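Local coordinates for alcohol dehydrogenase IV (PDB 3IV7), which probably reduces maleylacetate with a nicotinamide cofactor, as a member of the iron-containing alcohol dehydrogenase family, at residues A176-A187 and S232-H242; T262-F270 and A348-S359. All blocks are in the same frame, centred on the assembly; numbering follows the deposited sequence.

In the fold
The chain first builds a parallel sheet with flanking helices and then runs into the all-helical part that holds both contacts. Helix 164-181 leads into contact 1. The chain then makes helices 189-211 and 216-236, and the end of the latter, with the start of helix 240-250, closes the first loop of 44 residues. Helix 256-271 follows at once and opens contact 2. This closes 77 residues later, where helix 339-351 and the modelled C-terminal tail return to it. The two contacts lie in series, neither nested nor crossed, with centres about 18 Å apart. They touch directly: Trp183 packs on Leu268, and Leu240 on Phe270.

Contact 1 (A176-A187 and S232-H242); sequences AHCIDSLWGPNA and SFASAGSGLHH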
ATOM      1  N   ALA A 176      17.467  -2.068  -5.259  1.00 24.92           N
ATOM      2  CA  ALA A 176      18.069  -2.218  -3.971  1.00 26.24           C
ATOM      3  C   ALA A 176      17.081  -1.854  -2.880  1.00 27.07           C
ATOM      4  O   ALA A 176      17.043  -2.515  -1.847  1.00 27.21           O
ATOM      5  CB  ALA A 176      19.301  -1.359  -3.860  1.00 24.01           C
ATOM      6  N   HIS A 177      16.282  -0.808  -3.114  1.00 27.13           N
ATOM      7  CA  HIS A 177      15.232  -0.424  -2.167  1.00 27.59           C
ATOM      8  C   HIS A 177      14.340  -1.648  -1.922  1.00 29.48           C
ATOM      9  O   HIS A 177      14.015  -1.961  -0.785  1.00 29.48           O
ATOM     10  CB  HIS A 177      14.387   0.758  -2.684  1.00 26.34           C
ATOM     11  CG  HIS A 177      15.116   2.069  -2.738  1.00 30.35           C
ATOM     12  ND1 HIS A 177      16.148   2.388  -1.875  1.00 29.17           N
ATOM     13  CD2 HIS A 177      14.862   3.195  -3.449  1.00 27.68           C
ATOM     14  CE1 HIS A 177      16.556   3.624  -2.120  1.00 31.44           C
ATOM     15  NE2 HIS A 177      15.787   4.138  -3.066  1.00 30.55           N
ATOM     16  N   CYS A 178      14.005  -2.382  -2.982  1.00 29.62           N
ATOM     17  CA  CYS A 178      13.166  -3.563  -2.827  1.00 26.09           C
ATOM     18  C   CYS A 178      13.872  -4.641  -2.057  1.00 28.21           C
ATOM     19  O   CYS A 178      13.354  -5.159  -1.095  1.00 28.76           O
ATOM     20  CB  CYS A 178      12.770  -4.160  -4.181  1.00 28.37           C
ATOM     21  SG  CYS A 178      11.855  -3.122  -5.240  1.00 28.10           S
ATOM     22  N   ILE A 179      15.034  -5.032  -2.541  1.00 26.98           N
ATOM     23  CA  ILE A 179      15.716  -6.197  -1.999  1.00 28.58           C
ATOM     24  C   ILE A 179      16.172  -6.041  -0.549  1.00 27.72           C
ATOM     25  O   ILE A 179      15.895  -6.886   0.280  1.00 28.13           O
ATOM     26  CB  ILE A 179      16.861  -6.672  -2.929  1.00 26.89           C
ATOM     27  CG1 ILE A 179      16.236  -7.186  -4.249  1.00 31.37           C
ATOM     28  CG2 ILE A 179      17.665  -7.813  -2.223  1.00 23.56           C
ATOM     29  CD1 ILE A 179      17.227  -7.597  -5.368  1.00 31.20           C
ATOM     30  N   ASP A 180      16.833  -4.940  -0.236  1.00 28.42           N
ATOM     31  CA  ASP A 180      17.280  -4.707   1.149  1.00 27.04           C
ATOM     32  C   ASP A 180      16.069  -4.670   2.099  1.00 29.07           C
ATOM     33  O   ASP A 180      16.150  -5.148   3.240  1.00 28.80           O
ATOM     34  CB  ASP A 180      18.024  -3.418   1.232  1.00 25.67           C
ATOM     35  CG  ASP A 180      19.032  -3.375   2.363  1.00 31.15           C
ATOM     36  OD1 ASP A 180      19.598  -4.439   2.772  1.00 26.04           O
ATOM     37  OD2 ASP A 180      19.346  -2.226   2.758  1.00 25.77           O
ATOM     38  N   SER A 181      14.938  -4.148   1.601  1.00 27.98           N
ATOM     39  CA  SER A 181      13.730  -4.021   2.403  1.00 27.89           C
ATOM     40  C   SER A 181      13.170  -5.389   2.838  1.00 27.86           C
ATOM     41  O   SER A 181      12.484  -5.493   3.868  1.00 26.38           O
ATOM     42  CB  SER A 181      12.679  -3.205   1.658  1.00 29.75           C
ATOM     43  OG  SER A 181      13.022  -1.806   1.636  1.00 32.78           O
ATOM     44  N   LEU A 182      13.487  -6.432   2.067  1.00 25.63           N
ATOM     45  CA  LEU A 182      13.063  -7.785   2.385  1.00 25.73           C
ATOM     46  C   LEU A 182      13.603  -8.312   3.714  1.00 27.15           C
ATOM     47  O   LEU A 182      13.005  -9.206   4.302  1.00 23.80           O
ATOM     48  CB  LEU A 182      13.398  -8.747   1.238  1.00 23.65           C
ATOM     49  CG  LEU A 182      12.636  -8.456  -0.074  1.00 25.25           C
ATOM     50  CD1 LEU A 182      13.035  -9.408  -1.171  1.00 27.86           C
ATOM     51  CD2 LEU A 182      11.120  -8.490   0.175  1.00 20.07           C
ATOM     52  N   TRP A 183      14.756  -7.791   4.155  1.00 29.08           N
ATOM     53  CA  TRP A 183      15.298  -8.117   5.492  1.00 29.71           C
ATOM     54  C   TRP A 183      15.545  -6.794   6.254  1.00 28.63           C
ATOM     55  O   TRP A 183      16.415  -6.710   7.114  1.00 25.46           O
ATOM     56  CB  TRP A 183      16.593  -8.970   5.393  1.00 30.33           C
ATOM     57  CG  TRP A 183      17.555  -8.427   4.434  1.00 23.80           C
ATOM     58  CD1 TRP A 183      18.238  -7.243   4.543  1.00 23.32           C
ATOM     59  CD2 TRP A 183      17.907  -8.974   3.160  1.00 24.39           C
ATOM     60  NE1 TRP A 183      18.962  -7.011   3.405  1.00 24.47           N
ATOM     61  CE2 TRP A 183      18.788  -8.057   2.542  1.00 22.15           C
ATOM     62  CE3 TRP A 183      17.563 -10.133   2.475  1.00 29.23           C
ATOM     63  CZ2 TRP A 183      19.316  -8.271   1.281  1.00 20.24           C
ATOM     64  CZ3 TRP A 183      18.111 -10.352   1.237  1.00 25.60           C
ATOM     65  CH2 TRP A 183      18.976  -9.420   0.648  1.00 28.21           C
ATOM     66  N   GLY A 184      14.755  -5.768   5.929  1.00 28.60           N
ATOM     67  CA  GLY A 184      14.893  -4.451   6.561  1.00 29.88           C
ATOM     68  C   GLY A 184      14.601  -4.505   8.058  1.00 30.92           C
ATOM     69  O   GLY A 184      14.008  -5.479   8.540  1.00 26.64           O
ATOM     70  N   PRO A 185      15.001  -3.449   8.804  1.00 29.30           N
ATOM     71  CA  PRO A 185      14.767  -3.454  10.244  1.00 29.94           C
ATOM     72  C   PRO A 185      13.290  -3.532  10.612  1.00 28.74           C
ATOM     73  O   PRO A 185      12.976  -4.063  11.644  1.00 26.29           O
ATOM     74  CB  PRO A 185      15.358  -2.116  10.705  1.00 31.24           C
ATOM     75  CG  PRO A 185      15.455  -1.285   9.461  1.00 28.98           C
ATOM     76  CD  PRO A 185      15.704  -2.236   8.370  1.00 29.49           C
ATOM     77  N   ASN A 186      12.409  -2.985   9.764  1.00 31.97           N
ATOM     78  CA  ASN A 186      10.953  -3.053   9.996  1.00 31.14           C
ATOM     79  C   ASN A 186      10.233  -3.734   8.843  1.00 28.33           C
ATOM     80  O   ASN A 186       9.148  -3.340   8.466  1.00 27.79           O
ATOM     81  CB  ASN A 186      10.385  -1.661  10.233  1.00 31.35           C
ATOM     82  CG  ASN A 186      11.092  -0.929  11.381  1.00 38.26           C
ATOM     83  OD1 ASN A 186      11.790   0.062  11.162  1.00 41.47           O
ATOM     84  ND2 ASN A 186      10.956  -1.448  12.583  1.00 42.40           N
ATOM     85  N   ALA A 187      10.874  -4.754   8.284  1.00 24.75           N
ATOM     86  CA  ALA A 187      10.267  -5.578   7.286  1.00 25.42           C
ATOM     87  C   ALA A 187       8.937  -6.087   7.843  1.00 24.43           C
ATOM     88  O   ALA A 187       8.848  -6.477   9.015  1.00 24.07           O
ATOM     89  CB  ALA A 187      11.211  -6.796   6.938  1.00 23.33           C
ATOM     90  N   SER A 232       7.944   0.599  -0.247  1.00 28.93           N
ATOM     91  CA  SER A 232       8.366  -0.528   0.575  1.00 27.49           C
ATOM     92  C   SER A 232       9.497  -0.113   1.543  1.00 27.92           C
ATOM     93  O   SER A 232       9.455  -0.395   2.740  1.00 24.92           O
ATOM     94  CB  SER A 232       8.872  -1.658  -0.326  1.00 29.52           C
ATOM     95  OG  SER A 232       9.332  -2.746   0.468  1.00 38.55           O
ATOM     96  N   PHE A 233      10.492   0.556   0.985  1.00 26.62           N
ATOM     97  CA  PHE A 233      11.661   1.015   1.709  1.00 30.06           C
ATOM     98  C   PHE A 233      11.322   2.066   2.786  1.00 29.17           C
ATOM     99  O   PHE A 233      11.833   2.003   3.874  1.00 28.64           O
ATOM    100  CB  PHE A 233      12.663   1.576   0.688  1.00 30.86           C
ATOM    101  CG  PHE A 233      13.774   2.330   1.287  1.00 29.35           C
ATOM    102  CD1 PHE A 233      14.770   1.686   1.968  1.00 35.14           C
ATOM    103  CD2 PHE A 233      13.916   3.690   1.033  1.00 31.76           C
ATOM    104  CE1 PHE A 233      15.842   2.396   2.494  1.00 29.85           C
ATOM    105  CE2 PHE A 233      14.975   4.381   1.541  1.00 30.88           C
ATOM    106  CZ  PHE A 233      15.936   3.726   2.279  1.00 27.44           C
ATOM    107  N   ALA A 234      10.420   2.984   2.469  1.00 28.80           N
ATOM    108  CA  ALA A 234       9.958   3.984   3.447  1.00 28.59           C
ATOM    109  C   ALA A 234       9.398   3.281   4.682  1.00 27.78           C
ATOM    110  O   ALA A 234       9.605   3.722   5.816  1.00 28.21           O
ATOM    111  CB  ALA A 234       8.894   4.908   2.805  1.00 24.04           C
ATOM    112  N   SER A 235       8.762   2.135   4.460  1.00 29.18           N
ATOM    113  CA  SER A 235       8.224   1.334   5.537  1.00 27.65           C
ATOM    114  C   SER A 235       9.270   0.429   6.204  1.00 28.08           C
ATOM    115  O   SER A 235       9.339   0.360   7.427  1.00 28.67           O
ATOM    116  CB  SER A 235       7.067   0.464   5.038  1.00 26.16           C
ATOM    117  OG  SER A 235       6.647  -0.465   6.055  1.00 21.60           O
ATOM    118  N   ALA A 236      10.038  -0.323   5.404  1.00 25.41           N
ATOM    119  CA  ALA A 236      10.925  -1.368   5.975  1.00 28.16           C
ATOM    120  C   ALA A 236      12.189  -0.792   6.656  1.00 28.68           C
ATOM    121  O   ALA A 236      12.793  -1.443   7.493  1.00 27.04           O
ATOM    122  CB  ALA A 236      11.308  -2.381   4.927  1.00 25.85           C
ATOM    123  N   GLY A 237      12.543   0.428   6.305  1.00 30.40           N
ATOM    124  CA  GLY A 237      13.732   1.062   6.826  1.00 31.51           C
ATOM    125  C   GLY A 237      14.985   0.584   6.105  1.00 32.89           C
ATOM    126  O   GLY A 237      14.949  -0.398   5.345  1.00 29.13           O
ATOM    127  N   SER A 238      16.106   1.255   6.409  1.00 34.18           N
ATOM    128  CA  SER A 238      17.423   0.929   5.837  1.00 31.82           C
ATOM    129  C   SER A 238      18.046  -0.296   6.402  1.00 30.89           C
ATOM    130  O   SER A 238      18.308  -0.381   7.617  1.00 33.56           O
ATOM    131  CB  SER A 238      18.386   2.091   6.032  1.00 32.58           C
ATOM    132  OG  SER A 238      17.970   3.195   5.280  1.00 34.48           O
ATOM    133  N   GLY A 239      18.352  -1.240   5.514  1.00 27.26           N
ATOM    134  CA  GLY A 239      19.028  -2.456   5.876  1.00 27.29           C
ATOM    135  C   GLY A 239      20.520  -2.303   5.577  1.00 28.36           C
ATOM    136  O   GLY A 239      20.989  -1.193   5.304  1.00 24.71           O
ATOM    137  N   LEU A 240      21.248  -3.418   5.622  1.00 27.40           N
ATOM    138  CA  LEU A 240      22.715  -3.428   5.375  1.00 27.36           C
ATOM    139  C   LEU A 240      23.131  -2.676   4.098  1.00 28.52           C
ATOM    140  O   LEU A 240      24.068  -1.874   4.127  1.00 27.03           O
ATOM    141  CB  LEU A 240      23.227  -4.868   5.303  1.00 26.53           C
ATOM    142  CG  LEU A 240      24.737  -5.104   5.027  1.00 26.83           C
ATOM    143  CD1 LEU A 240      25.612  -4.478   6.111  1.00 26.57           C
ATOM    144  CD2 LEU A 240      25.031  -6.580   4.899  1.00 24.52           C
ATOM    145  N   HIS A 241      22.452  -2.954   2.980  1.00 27.49           N
ATOM    146  CA  HIS A 241      22.804  -2.342   1.703  1.00 24.74           C
ATOM    147  C   HIS A 241      22.804  -0.855   1.792  1.00 26.66           C
ATOM    148  O   HIS A 241      23.766  -0.212   1.380  1.00 27.57           O
ATOM    149  CB  HIS A 241      21.858  -2.767   0.575  1.00 23.88           C
ATOM    150  CG  HIS A 241      22.015  -1.956  -0.667  1.00 31.24           C
ATOM    151  ND1 HIS A 241      22.848  -2.327  -1.693  1.00 27.21           N
ATOM    152  CD2 HIS A 241      21.456  -0.775  -1.041  1.00 28.03           C
ATOM    153  CE1 HIS A 241      22.798  -1.415  -2.647  1.00 26.45           C
ATOM    154  NE2 HIS A 241      21.963  -0.463  -2.274  1.00 25.43           N
ATOM    155  N   HIS A 242      21.732  -0.291   2.338  1.00 25.86           N
ATOM    156  CA  HIS A 242      21.600   1.152   2.408  1.00 28.00           C
ATOM    157  C   HIS A 242      22.595   1.765   3.360  1.00 25.84           C
ATOM    158  O   HIS A 242      23.072   2.860   3.115  1.00 29.68           O
ATOM    159  CB  HIS A 242      20.153   1.560   2.769  1.00 27.38           C
ATOM    160  CG  HIS A 242      19.170   1.235   1.701  1.00 30.88           C
ATOM    161  ND1 HIS A 242      18.645  -0.028   1.537  1.00 29.30           N
ATOM    162  CD2 HIS A 242      18.669   1.989   0.690  1.00 30.15           C
ATOM    163  CE1 HIS A 242      17.844  -0.028   0.482  1.00 28.46           C
ATOM    164  NE2 HIS A 242      17.837   1.184  -0.042  1.00 29.51           N
TER
HETATM  165  O   HOH W   1      15.982  -1.334   3.092  1.00 31.70           O
HETATM  166  O   HOH W   2      11.108   2.143   8.931  1.00 39.11           O
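Asp180 receives the start of helix 240-250 on its carboxylate. Asp180 OD2 accepts the ring ND1 of His242 at 2.6 Å. That oxygen uses its anti lone pair, and carboxylate and imidazole are nearly coplanar. The backbone N of His242 reaches the same oxygen from above the carboxylate plane, and Gly239 N adds a weak bond. Asp180 OD1 takes Trp183 NE1 at 2.7 Å and a weak bond from His241 N. With CG anti to the backbone N (chi1 -154°), the carboxylate lies beside the first turn of that helix, whose N-terminal end would probably stabilise its negative charge.

The rings form an aromatic cluster. His242 NE2 and His177 ND1 share a hydrogen bond of 2.8 Å, rim to rim. Phe233 makes an offset stack with His177, centroids 4.5 Å apart. Ala176 CB sits over a face of His241, whose NE2 bonds to His260.

Backbone groups close the far end. Asn186 N donates to Ala236 O at 2.8 Å, and Pro185 CD lies 3.1 Å from that same oxygen. A water links Asn186 OD1 with Ser235 O.

Segments 176-181 and 232-236, the ends of helices 164-181 and 216-236, run at 34° to each other. Helix 189-211 packs against both, helix 276-286 meets Ile179 and Leu182, and helix 256-271 meets Trp183 and His241.

Contact 2 (T262-F270 and A348-S359); sequences TVLPYVLAF and AALNGEDPAVLS
From helix 256-271, Tyr266 puts its ring into the bend between helix 339-351 and the C-terminal tail. Its CG is anti to the carbonyl carbon (chi1 -62°), and the ring reaches the turn at Gly352, which has positive phi. The end of the side chain thus comes close to the second segment although its first bond does not point there. Tyr266 OH donates to Glu353 O at 2.5 Å, in the carbonyl plane and on a lone pair. The acceptor also lies near the ring plane, so this bond and the packing should restrain the ring's rotation.

One face of the phenol rests on the last turn of helix 339-351. Ala349 CA makes a CH-pi contact there, 3.9 Å from the centroid of the Tyr266 ring and 18° off the normal. Ala348 CB touches CD1 of the Tyr266 ring at 3.5 Å. Pro355 approaches obliquely, its CA 3.6 Å from Tyr266 CE1. Pro355 CG also meets Pro265 CB.

Leu358 has CG anti to its carbonyl carbon (chi1 -55°) and an extended second torsion. This brings Leu358 CD1 to the root of the tyrosine, 3.6 Å from Tyr266 O and close to Tyr266 CB. At Ala269 the 3-10 segment 355-358 comes close: Ala269 CB lies 3.1 Å from Pro355 O. A water bridges Ala269 O and Ser359 OG.

Within the tail, Asp354 OD1 accepts from Ala356 N in an Asx turn at the start of the 3-10 segment. Glu353 turns its carboxylate away, to a salt bridge with Arg344.

The contact joins helix 256-271 to the end of helix 339-351 and to the modelled C-terminal tail. Helix 291-301 meets Pro265 and Pro355, helix 240-250 packs on Val263 and Phe270, and Arg335 bonds to the carbonyls of Phe270 and Leu358.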
ATOM      1  N   THR A 262      26.185  -1.343  -7.822  1.00 24.66           N
ATOM      2  CA  THR A 262      27.343  -2.199  -7.615  1.00 24.81           C
ATOM      3  C   THR A 262      27.262  -3.013  -6.330  1.00 26.33           C
ATOM      4  O   THR A 262      27.543  -4.201  -6.329  1.00 25.47           O
ATOM      5  CB  THR A 262      28.635  -1.381  -7.604  1.00 25.70           C
ATOM      6  OG1 THR A 262      28.756  -0.671  -8.842  1.00 25.51           O
ATOM      7  CG2 THR A 262      29.880  -2.300  -7.390  1.00 18.31           C
ATOM      8  N   VAL A 263      26.850  -2.370  -5.250  1.00 25.28           N
ATOM      9  CA  VAL A 263      26.843  -3.005  -3.935  1.00 24.12           C
ATOM     10  C   VAL A 263      25.744  -4.076  -3.766  1.00 24.15           C
ATOM     11  O   VAL A 263      25.962  -5.108  -3.096  1.00 22.98           O
ATOM     12  CB  VAL A 263      26.729  -1.939  -2.829  1.00 22.23           C
ATOM     13  CG1 VAL A 263      26.438  -2.584  -1.489  1.00 23.64           C
ATOM     14  CG2 VAL A 263      28.024  -1.114  -2.770  1.00 23.43           C
ATOM     15  N   LEU A 264      24.584  -3.841  -4.392  1.00 25.00           N
ATOM     16  CA  LEU A 264      23.409  -4.707  -4.244  1.00 23.68           C
ATOM     17  C   LEU A 264      23.663  -6.213  -4.373  1.00 25.13           C
ATOM     18  O   LEU A 264      23.312  -6.969  -3.475  1.00 29.51           O
ATOM     19  CB  LEU A 264      22.306  -4.263  -5.208  1.00 23.77           C
ATOM     20  CG  LEU A 264      21.037  -5.145  -5.245  1.00 26.69           C
ATOM     21  CD1 LEU A 264      20.405  -5.286  -3.857  1.00 26.25           C
ATOM     22  CD2 LEU A 264      20.026  -4.582  -6.271  1.00 24.88           C
ATOM     23  N   PRO A 265      24.278  -6.661  -5.483  1.00 25.00           N
ATOM     24  CA  PRO A 265      24.459  -8.116  -5.594  1.00 24.41           C
ATOM     25  C   PRO A 265      25.307  -8.728  -4.493  1.00 25.19           C
ATOM     26  O   PRO A 265      25.126  -9.900  -4.153  1.00 27.76           O
ATOM     27  CB  PRO A 265      25.151  -8.274  -6.927  1.00 26.38           C
ATOM     28  CG  PRO A 265      25.810  -6.877  -7.179  1.00 24.11           C
ATOM     29  CD  PRO A 265      24.842  -5.939  -6.643  1.00 19.51           C
ATOM     30  N   TYR A 266      26.240  -7.953  -3.955  1.00 28.61           N
ATOM     31  CA  TYR A 266      27.120  -8.425  -2.867  1.00 27.48           C
ATOM     32  C   TYR A 266      26.348  -8.538  -1.540  1.00 24.91           C
ATOM     33  O   TYR A 266      26.514  -9.513  -0.799  1.00 25.67           O
ATOM     34  CB  TYR A 266      28.391  -7.514  -2.752  1.00 25.09           C
ATOM     35  CG  TYR A 266      29.179  -7.585  -4.024  1.00 24.36           C
ATOM     36  CD1 TYR A 266      29.960  -8.706  -4.306  1.00 26.72           C
ATOM     37  CD2 TYR A 266      29.000  -6.651  -5.017  1.00 22.76           C
ATOM     38  CE1 TYR A 266      30.558  -8.860  -5.508  1.00 28.15           C
ATOM     39  CE2 TYR A 266      29.622  -6.773  -6.214  1.00 25.38           C
ATOM     40  CZ  TYR A 266      30.400  -7.892  -6.468  1.00 26.44           C
ATOM     41  OH  TYR A 266      31.033  -8.034  -7.684  1.00 24.02           O
ATOM     42  N   VAL A 267      25.444  -7.599  -1.287  1.00 25.59           N
ATOM     43  CA  VAL A 267      24.602  -7.685  -0.074  1.00 23.83           C
ATOM     44  C   VAL A 267      23.600  -8.811  -0.238  1.00 24.53           C
ATOM     45  O   VAL A 267      23.347  -9.558   0.701  1.00 25.34           O
ATOM     46  CB  VAL A 267      23.907  -6.410   0.235  1.00 23.87           C
ATOM     47  CG1 VAL A 267      23.022  -6.592   1.473  1.00 23.19           C
ATOM     48  CG2 VAL A 267      24.944  -5.265   0.443  1.00 20.30           C
ATOM     49  N   LEU A 268      23.082  -8.988  -1.445  1.00 26.25           N
ATOM     50  CA  LEU A 268      22.177 -10.108  -1.692  1.00 25.79           C
ATOM     51  C   LEU A 268      22.898 -11.430  -1.462  1.00 28.32           C
ATOM     52  O   LEU A 268      22.404 -12.294  -0.708  1.00 28.96           O
ATOM     53  CB  LEU A 268      21.617 -10.071  -3.086  1.00 25.28           C
ATOM     54  CG  LEU A 268      20.647 -11.198  -3.421  1.00 27.04           C
ATOM     55  CD1 LEU A 268      19.478 -11.242  -2.394  1.00 21.31           C
ATOM     56  CD2 LEU A 268      20.144 -11.000  -4.825  1.00 29.07           C
ATOM     57  N   ALA A 269      24.051 -11.599  -2.107  1.00 27.60           N
ATOM     58  CA  ALA A 269      24.852 -12.824  -1.961  1.00 26.85           C
ATOM     59  C   ALA A 269      25.161 -13.106  -0.514  1.00 28.51           C
ATOM     60  O   ALA A 269      25.085 -14.244  -0.069  1.00 32.03           O
ATOM     61  CB  ALA A 269      26.149 -12.707  -2.754  1.00 24.54           C
ATOM     62  N   PHE A 270      25.502 -12.050   0.217  1.00 29.98           N
ATOM     63  CA  PHE A 270      25.905 -12.131   1.627  1.00 29.11           C
ATOM     64  C   PHE A 270      24.759 -12.582   2.549  1.00 30.24           C
ATOM     65  O   PHE A 270      24.944 -13.469   3.374  1.00 28.26           O
ATOM     66  CB  PHE A 270      26.409 -10.745   2.079  1.00 31.42           C
ATOM     67  CG  PHE A 270      26.843 -10.675   3.527  1.00 30.25           C
ATOM     68  CD1 PHE A 270      28.130 -11.034   3.896  1.00 32.86           C
ATOM     69  CD2 PHE A 270      26.001 -10.150   4.493  1.00 30.37           C
ATOM     70  CE1 PHE A 270      28.539 -10.949   5.230  1.00 33.06           C
ATOM     71  CE2 PHE A 270      26.412 -10.044   5.834  1.00 27.11           C
ATOM     72  CZ  PHE A 270      27.669 -10.449   6.196  1.00 35.05           C
ATOM     73  N   ALA A 348      35.002  -7.504  -2.416  1.00 25.60           N
ATOM     74  CA  ALA A 348      34.325  -8.102  -3.576  1.00 24.10           C
ATOM     75  C   ALA A 348      33.703  -7.035  -4.466  1.00 25.11           C
ATOM     76  O   ALA A 348      33.821  -7.102  -5.695  1.00 24.30           O
ATOM     77  CB  ALA A 348      33.261  -9.109  -3.125  1.00 24.19           C
ATOM     78  N   ALA A 349      33.028  -6.063  -3.848  1.00 21.12           N
ATOM     79  CA  ALA A 349      32.394  -4.975  -4.584  1.00 20.94           C
ATOM     80  C   ALA A 349      33.438  -4.071  -5.235  1.00 23.41           C
ATOM     81  O   ALA A 349      33.204  -3.539  -6.302  1.00 24.45           O
ATOM     82  CB  ALA A 349      31.481  -4.164  -3.684  1.00 20.33           C
ATOM     83  N   LEU A 350      34.575  -3.892  -4.568  1.00 23.25           N
ATOM     84  CA  LEU A 350      35.649  -3.083  -5.084  1.00 25.21           C
ATOM     85  C   LEU A 350      36.112  -3.564  -6.432  1.00 24.77           C
ATOM     86  O   LEU A 350      36.265  -2.764  -7.352  1.00 24.11           O
ATOM     87  CB  LEU A 350      36.836  -3.100  -4.129  1.00 25.84           C
ATOM     88  CG  LEU A 350      38.115  -2.386  -4.609  1.00 26.07           C
ATOM     89  CD1 LEU A 350      37.897  -0.865  -4.756  1.00 20.88           C
ATOM     90  CD2 LEU A 350      39.262  -2.704  -3.665  1.00 20.50           C
ATOM     91  N   ASN A 351      36.363  -4.868  -6.543  1.00 23.11           N
ATOM     92  CA  ASN A 351      36.908  -5.451  -7.786  1.00 22.52           C
ATOM     93  C   ASN A 351      35.930  -6.191  -8.646  1.00 21.90           C
ATOM     94  O   ASN A 351      36.303  -6.754  -9.672  1.00 24.38           O
ATOM     95  CB  ASN A 351      38.070  -6.336  -7.439  1.00 20.85           C
ATOM     96  CG  ASN A 351      39.171  -5.562  -6.863  1.00 28.58           C
ATOM     97  OD1 ASN A 351      39.447  -4.464  -7.332  1.00 26.86           O
ATOM     98  ND2 ASN A 351      39.772  -6.061  -5.793  1.00 22.06           N
ATOM     99  N   GLY A 352      34.673  -6.173  -8.263  1.00 22.20           N
ATOM    100  CA  GLY A 352      33.660  -6.853  -9.026  1.00 22.21           C
ATOM    101  C   GLY A 352      33.888  -8.346  -9.116  1.00 26.11           C
ATOM    102  O   GLY A 352      33.793  -8.921 -10.188  1.00 24.22           O
ATOM    103  N   GLU A 353      34.164  -8.980  -7.978  1.00 25.34           N
ATOM    104  CA  GLU A 353      34.298 -10.426  -7.936  1.00 26.38           C
ATOM    105  C   GLU A 353      32.949 -11.039  -8.110  1.00 25.93           C
ATOM    106  O   GLU A 353      31.922 -10.371  -7.923  1.00 24.75           O
ATOM    107  CB  GLU A 353      34.844 -10.891  -6.593  1.00 26.18           C
ATOM    108  CG  GLU A 353      36.180 -10.455  -6.286  1.00 34.42           C
ATOM    109  CD  GLU A 353      36.624 -10.947  -4.936  1.00 41.20           C
ATOM    110  OE1 GLU A 353      36.581 -12.182  -4.697  1.00 40.79           O
ATOM    111  OE2 GLU A 353      37.014 -10.108  -4.114  1.00 38.75           O
ATOM    112  N   ASP A 354      32.931 -12.311  -8.473  1.00 22.27           N
ATOM    113  CA  ASP A 354      31.681 -13.061  -8.534  1.00 26.04           C
ATOM    114  C   ASP A 354      31.022 -12.904  -7.167  1.00 26.21           C
ATOM    115  O   ASP A 354      31.643 -13.218  -6.162  1.00 28.10           O
ATOM    116  CB  ASP A 354      31.973 -14.558  -8.835  1.00 25.63           C
ATOM    117  CG  ASP A 354      30.688 -15.380  -9.131  1.00 28.59           C
ATOM    118  OD1 ASP A 354      29.576 -14.989  -8.682  1.00 31.23           O
ATOM    119  OD2 ASP A 354      30.808 -16.420  -9.818  1.00 42.22           O
ATOM    120  N   PRO A 355      29.775 -12.355  -7.113  1.00 26.68           N
ATOM    121  CA  PRO A 355      29.145 -12.171  -5.793  1.00 27.59           C
ATOM    122  C   PRO A 355      28.984 -13.490  -5.027  1.00 28.87           C
ATOM    123  O   PRO A 355      28.933 -13.490  -3.787  1.00 28.22           O
ATOM    124  CB  PRO A 355      27.766 -11.583  -6.121  1.00 25.66           C
ATOM    125  CG  PRO A 355      27.840 -11.114  -7.510  1.00 31.68           C
ATOM    126  CD  PRO A 355      28.919 -11.873  -8.209  1.00 28.73           C
ATOM    127  N   ALA A 356      28.952 -14.599  -5.765  1.00 30.52           N
ATOM    128  CA  ALA A 356      28.806 -15.924  -5.180  1.00 33.21           C
ATOM    129  C   ALA A 356      29.937 -16.243  -4.202  1.00 36.08           C
ATOM    130  O   ALA A 356      29.790 -17.144  -3.371  1.00 39.37           O
ATOM    131  CB  ALA A 356      28.740 -16.969  -6.269  1.00 30.97           C
ATOM    132  N   VAL A 357      31.065 -15.502  -4.294  1.00 34.27           N
ATOM    133  CA  VAL A 357      32.151 -15.666  -3.352  1.00 33.03           C
ATOM    134  C   VAL A 357      31.706 -15.355  -1.920  1.00 34.38           C
ATOM    135  O   VAL A 357      32.345 -15.781  -0.980  1.00 35.34           O
ATOM    136  CB  VAL A 357      33.416 -14.787  -3.693  1.00 35.26           C
ATOM    137  CG1 VAL A 357      33.883 -15.032  -5.131  1.00 35.18           C
ATOM    138  CG2 VAL A 357      33.149 -13.290  -3.430  1.00 29.37           C
ATOM    139  N   LEU A 358      30.622 -14.599  -1.758  1.00 35.32           N
ATOM    140  CA  LEU A 358      30.116 -14.269  -0.426  1.00 34.60           C
ATOM    141  C   LEU A 358      28.955 -15.206   0.065  1.00 35.74           C
ATOM    142  O   LEU A 358      28.454 -15.028   1.170  1.00 36.75           O
ATOM    143  CB  LEU A 358      29.635 -12.799  -0.395  1.00 35.05           C
ATOM    144  CG  LEU A 358      30.617 -11.691  -0.818  1.00 31.89           C
ATOM    145  CD1 LEU A 358      29.961 -10.382  -0.670  1.00 25.72           C
ATOM    146  CD2 LEU A 358      31.886 -11.712  -0.002  1.00 29.59           C
ATOM    147  N   SER A 359      28.530 -16.170  -0.757  1.00 36.41           N
ATOM    148  CA  SER A 359      27.396 -17.057  -0.397  1.00 40.31           C
ATOM    149  C   SER A 359      27.787 -18.044   0.707  1.00 43.23           C
ATOM    150  O   SER A 359      27.486 -17.824   1.883  1.00 46.69           O
ATOM    151  CB  SER A 359      26.906 -17.846  -1.621  1.00 40.30           C
ATOM    152  OG  SER A 359      26.497 -16.991  -2.668  1.00 40.38           O
TER
HETATM  153  O   HOH W   3      24.108 -16.180  -1.549  1.00 37.47           O